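Local coordinates for FrpC operon protein (PDB 5EDF) that binds the iron-regulated RTX protein FrpC and may take part in adhesion, though its exact function is not established, at residues A[156-168]-A[177-189]. Residues are numbered along the deposited sequence; the frame is centred on the assembly and turned at random.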
loop_
_atom_site.group_PDB
_atom_site.type_symbol
_atom_site.label_atom_id
_atom_site.label_comp_id
_atom_site.label_asym_id
_atom_site.label_seq_id
_atom_site.Cartn_x
_atom_site.Cartn_y
_atom_site.Cartn_z
ATOM N N LYS A 156 -9.073 -14.417 3.659
ATOM C CA LYS A 156 -8.693 -15.539 2.752
ATOM C C LYS A 156 -9.340 -15.348 1.367
ATOM O O LYS A 156 -9.176 -14.288 0.802
ATOM C CB LYS A 156 -9.015 -16.896 3.375
ATOM C CG LYS A 156 -8.185 -17.192 4.599
ATOM C CD LYS A 156 -8.763 -18.393 5.323
ATOM C CE LYS A 156 -7.925 -18.827 6.497
ATOM N NZ LYS A 156 -8.294 -20.200 6.952
ATOM N N GLY A 157 -10.049 -16.327 0.799
ATOM C CA GLY A 157 -10.676 -16.136 -0.515
ATOM C C GLY A 157 -9.701 -16.046 -1.671
ATOM O O GLY A 157 -8.539 -16.434 -1.553
ATOM N N GLU A 158 -10.170 -15.468 -2.767
ATOM C CA GLU A 158 -9.413 -15.446 -4.019
ATOM C C GLU A 158 -8.191 -14.530 -3.917
ATOM O O GLU A 158 -7.164 -14.768 -4.576
ATOM C CB GLU A 158 -10.311 -14.968 -5.166
ATOM C CG GLU A 158 -10.120 -15.753 -6.467
ATOM C CD GLU A 158 -10.376 -17.252 -6.300
ATOM O OE1 GLU A 158 -11.401 -17.625 -5.684
ATOM O OE2 GLU A 158 -9.553 -18.061 -6.786
ATOM N N ASN A 159 -8.326 -13.517 -3.055
ATOM C CA ASN A 159 -7.401 -12.436 -2.915
ATOM C C ASN A 159 -7.049 -12.206 -1.419
ATOM O O ASN A 159 -7.452 -11.204 -0.816
ATOM C CB ASN A 159 -7.988 -11.172 -3.567
ATOM C CG ASN A 159 -8.006 -11.242 -5.080
ATOM O OD1 ASN A 159 -7.249 -11.979 -5.690
ATOM N ND2 ASN A 159 -8.859 -10.441 -5.689
ATOM N N PRO A 160 -6.256 -13.119 -0.833
ATOM C CA PRO A 160 -6.026 -13.045 0.586
ATOM C C PRO A 160 -5.165 -11.828 0.992
ATOM O O PRO A 160 -4.473 -11.216 0.169
ATOM C CB PRO A 160 -5.272 -14.335 0.892
ATOM C CG PRO A 160 -4.629 -14.678 -0.334
ATOM C CD PRO A 160 -5.640 -14.319 -1.408
ATOM N N ALA A 161 -5.191 -11.482 2.268
ATOM C CA ALA A 161 -4.438 -10.351 2.770
ATOM C C ALA A 161 -4.172 -10.551 4.237
ATOM O O ALA A 161 -5.004 -11.145 4.958
ATOM C CB ALA A 161 -5.216 -9.046 2.572
ATOM N N ILE A 162 -3.049 -10.034 4.723
ATOM C CA ILE A 162 -2.773 -9.964 6.138
ATOM C C ILE A 162 -2.341 -8.541 6.479
ATOM O O ILE A 162 -1.355 -8.017 5.913
ATOM C CB ILE A 162 -1.755 -11.033 6.626
ATOM C CG1 ILE A 162 -1.402 -10.804 8.102
ATOM C CG2 ILE A 162 -0.518 -11.027 5.763
ATOM C CD1 ILE A 162 -0.881 -12.041 8.841
ATOM N N ILE A 163 -3.099 -7.893 7.375
ATOM C CA ILE A 163 -2.868 -6.539 7.818
ATOM C C ILE A 163 -2.392 -6.648 9.268
ATOM O O ILE A 163 -3.040 -7.269 10.105
ATOM C CB ILE A 163 -4.158 -5.714 7.782
ATOM C CG1 ILE A 163 -4.765 -5.672 6.384
ATOM C CG2 ILE A 163 -3.867 -4.287 8.355
ATOM C CD1 ILE A 163 -6.170 -4.972 6.306
ATOM N N THR A 164 -1.216 -6.091 9.572
ATOM C CA THR A 164 -0.643 -6.119 10.936
ATOM C C THR A 164 -0.461 -4.701 11.415
ATOM O O THR A 164 0.117 -3.874 10.738
ATOM C CB THR A 164 0.693 -6.847 10.973
ATOM O OG1 THR A 164 0.596 -8.111 10.320
ATOM C CG2 THR A 164 1.186 -7.069 12.420
ATOM N N HIS A 165 -1.017 -4.386 12.569
ATOM C CA HIS A 165 -1.006 -3.016 13.122
ATOM C C HIS A 165 -0.441 -3.103 14.520
ATOM O O HIS A 165 -0.963 -3.858 15.338
ATOM C CB HIS A 165 -2.451 -2.502 13.140
ATOM C CG HIS A 165 -2.606 -1.056 13.497
ATOM N ND1 HIS A 165 -2.045 -0.033 12.754
ATOM C CD2 HIS A 165 -3.301 -0.457 14.493
ATOM C CE1 HIS A 165 -2.367 1.127 13.301
ATOM N NE2 HIS A 165 -3.168 0.902 14.332
ATOM N N ARG A 166 0.641 -2.393 14.813
ATOM C CA ARG A 166 1.370 -2.592 16.055
ATOM C C ARG A 166 1.841 -1.293 16.687
ATOM O O ARG A 166 2.165 -0.319 15.999
ATOM C CB ARG A 166 2.572 -3.501 15.812
ATOM C CG ARG A 166 3.454 -3.049 14.671
ATOM C CD ARG A 166 4.740 -3.842 14.546
ATOM N NE ARG A 166 4.600 -5.294 14.707
ATOM C CZ ARG A 166 4.521 -6.166 13.704
ATOM N NH1 ARG A 166 4.541 -5.760 12.439
ATOM N NH2 ARG A 166 4.434 -7.460 13.973
ATOM N N ASN A 167 1.916 -1.286 18.010
ATOM C CA ASN A 167 2.481 -0.153 18.720
ATOM C C ASN A 167 3.993 -0.337 18.799
ATOM O O ASN A 167 4.475 -1.365 19.249
ATOM C CB ASN A 167 1.911 -0.025 20.134
ATOM C CG ASN A 167 2.206 1.337 20.764
ATOM O OD1 ASN A 167 2.941 2.154 20.208
ATOM N ND2 ASN A 167 1.634 1.579 21.953
ATOM N N ASN A 168 4.742 0.660 18.350
ATOM C CA ASN A 168 6.199 0.601 18.332
ATOM C C ASN A 168 6.842 1.218 19.560
ATOM O O ASN A 168 8.055 1.156 19.726
ATOM C CB ASN A 168 6.729 1.297 17.088
ATOM C CG ASN A 168 6.334 0.572 15.851
ATOM O OD1 ASN A 168 6.815 -0.525 15.603
ATOM N ND2 ASN A 168 5.396 1.133 15.110
ATOM N N SER A 177 3.047 5.038 19.130
ATOM C CA SER A 177 3.361 5.217 17.722
ATOM C C SER A 177 3.012 3.926 16.988
ATOM O O SER A 177 3.789 2.973 17.003
ATOM C CB SER A 177 4.845 5.548 17.556
ATOM O OG SER A 177 5.146 5.928 16.229
ATOM N N TYR A 178 1.828 3.898 16.371
ATOM C CA TYR A 178 1.391 2.702 15.653
ATOM C C TYR A 178 1.877 2.743 14.220
ATOM O O TYR A 178 1.989 3.811 13.624
ATOM C CB TYR A 178 -0.139 2.537 15.699
ATOM C CG TYR A 178 -0.593 1.965 17.019
ATOM C CD1 TYR A 178 -0.646 2.754 18.150
ATOM C CD2 TYR A 178 -0.904 0.613 17.138
ATOM C CE1 TYR A 178 -1.046 2.207 19.377
ATOM C CE2 TYR A 178 -1.298 0.067 18.344
ATOM C CZ TYR A 178 -1.367 0.872 19.441
ATOM O OH TYR A 178 -1.742 0.347 20.681
ATOM N N SER A 179 2.178 1.571 13.689
ATOM C CA SER A 179 2.455 1.411 12.264
ATOM C C SER A 179 1.769 0.164 11.726
ATOM O O SER A 179 1.319 -0.702 12.492
ATOM C CB SER A 179 3.944 1.337 12.032
ATOM O OG SER A 179 4.499 0.225 12.645
ATOM N N THR A 180 1.723 0.048 10.405
ATOM C CA THR A 180 0.928 -0.945 9.714
ATOM C C THR A 180 1.714 -1.561 8.575
ATOM O O THR A 180 2.424 -0.873 7.831
ATOM C CB THR A 180 -0.321 -0.310 9.129
ATOM O OG1 THR A 180 -1.050 0.360 10.161
ATOM C CG2 THR A 180 -1.225 -1.341 8.483
ATOM N N SER A 181 1.583 -2.872 8.418
ATOM C CA SER A 181 2.085 -3.567 7.228
ATOM C C SER A 181 0.918 -4.312 6.587
ATOM O O SER A 181 0.024 -4.818 7.293
ATOM C CB SER A 181 3.184 -4.552 7.578
ATOM O OG SER A 181 2.697 -5.661 8.297
ATOM N N VAL A 182 0.931 -4.428 5.267
ATOM C CA VAL A 182 -0.043 -5.221 4.560
ATOM C C VAL A 182 0.685 -6.086 3.536
ATOM O O VAL A 182 1.449 -5.582 2.685
ATOM C CB VAL A 182 -1.076 -4.369 3.834
ATOM C CG1 VAL A 182 -2.080 -5.270 3.136
ATOM C CG2 VAL A 182 -1.779 -3.413 4.811
ATOM N N GLY A 183 0.444 -7.388 3.598
ATOM C CA GLY A 183 0.775 -8.318 2.530
ATOM C C GLY A 183 -0.466 -8.838 1.896
ATOM O O GLY A 183 -1.369 -9.223 2.622
ATOM N N SER A 184 -0.553 -8.900 0.588
ATOM C CA SER A 184 -1.742 -9.367 -0.076
ATOM C C SER A 184 -1.444 -9.998 -1.403
ATOM O O SER A 184 -0.335 -9.804 -1.966
ATOM C CB SER A 184 -2.731 -8.215 -0.237
ATOM O OG SER A 184 -2.258 -7.244 -1.176
ATOM N N CYS A 185 -2.428 -10.702 -1.932
ATOM C CA CYS A 185 -2.374 -11.300 -3.263
ATOM C C CYS A 185 -3.664 -10.926 -3.955
ATOM O O CYS A 185 -4.737 -11.153 -3.404
ATOM C CB CYS A 185 -2.228 -12.820 -3.174
ATOM S SG CYS A 185 -0.725 -13.275 -2.214
ATOM N N ILE A 186 -3.530 -10.256 -5.104
ATOM C CA ILE A 186 -4.660 -9.697 -5.843
ATOM C C ILE A 186 -4.507 -10.136 -7.288
ATOM O O ILE A 186 -3.595 -9.689 -7.983
ATOM C CB ILE A 186 -4.682 -8.157 -5.747
ATOM C CG1 ILE A 186 -4.803 -7.722 -4.299
ATOM C CG2 ILE A 186 -5.814 -7.568 -6.628
ATOM C CD1 ILE A 186 -4.581 -6.257 -4.009
ATOM N N ASN A 187 -5.393 -11.004 -7.741
ATOM C CA ASN A 187 -5.471 -11.348 -9.166
ATOM C C ASN A 187 -4.134 -11.843 -9.732
ATOM O O ASN A 187 -3.785 -11.487 -10.848
ATOM C CB ASN A 187 -5.932 -10.129 -10.011
ATOM C CG ASN A 187 -7.404 -9.761 -9.819
ATOM O OD1 ASN A 187 -7.956 -9.835 -8.719
ATOM N ND2 ASN A 187 -8.036 -9.320 -10.909
ATOM N N GLY A 188 -3.386 -12.646 -8.976
ATOM C CA GLY A 188 -2.100 -13.198 -9.449
ATOM C C GLY A 188 -0.885 -12.331 -9.129
ATOM O O GLY A 188 0.270 -12.735 -9.375
ATOM N N PHE A 189 -1.148 -11.152 -8.588
ATOM C CA PHE A 189 -0.092 -10.228 -8.187
ATOM C C PHE A 189 0.106 -10.278 -6.696
ATOM O O PHE A 189 -0.834 -10.583 -5.948
ATOM C CB PHE A 189 -0.407 -8.780 -8.602
ATOM C CG PHE A 189 -0.593 -8.626 -10.076
ATOM C CD1 PHE A 189 0.497 -8.464 -10.883
ATOM C CD2 PHE A 189 -1.870 -8.704 -10.668
ATOM C CE1 PHE A 189 0.331 -8.391 -12.300
ATOM C CE2 PHE A 189 -2.050 -8.591 -12.045
ATOM C CZ PHE A 189 -0.944 -8.453 -12.853
HETATM O O HOH W 1 -4.845 -13.469 -6.132
HETATM O O HOH W 2 1.012 -7.747 7.547
HETATM O O HOH W 3 4.378 -7.400 9.854
#
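Strands 161-167 and 178-186 run antiparallel, their axes approaching to 4.6 Å, at 175°. Ile162 with Gly183, Thr164 with Ser181 and Arg166 with Ser179 are the hydrogen-bonded pairs; Thr164 N to Ser181 O measures 2.9 Å. On one face Ile163 lies alongside Val182 and Thr180. His165 ND1 and Thr180 OG1 share a hydrogen bond of 2.8 Å at the edge of the imidazole. With CG anti to the backbone N (chi1 -172°), His165 turns its ring toward Thr180, and its NE2 accepts from Leu203 N. Tyr178 CD2 sits over an imidazole face, but the two rings barely overlap. The amide of Asn167 stacks on the phenol of Tyr178, planes 20° apart, with CB over the ring face. On the other face a water bridges Ile162 O, Thr164 OG1 and Ser181 OG. Asn168 ND2 binds Ser179 OG at 2.8 Å, in the amide plane of Asn168. Asn168 N and ND2 also grip Ser177 O, from opposite faces of its plane. Asn159 OD1 accepts from Asn187 N, and Asn159 ND2 returns a bond to Asn187 OD1. Cys185 is disulfide-bonded to Cys108. This is a long-looped beta hairpin within the antiparallel sheet, with helix 205-224 against Ala161, Thr180 and Ser184.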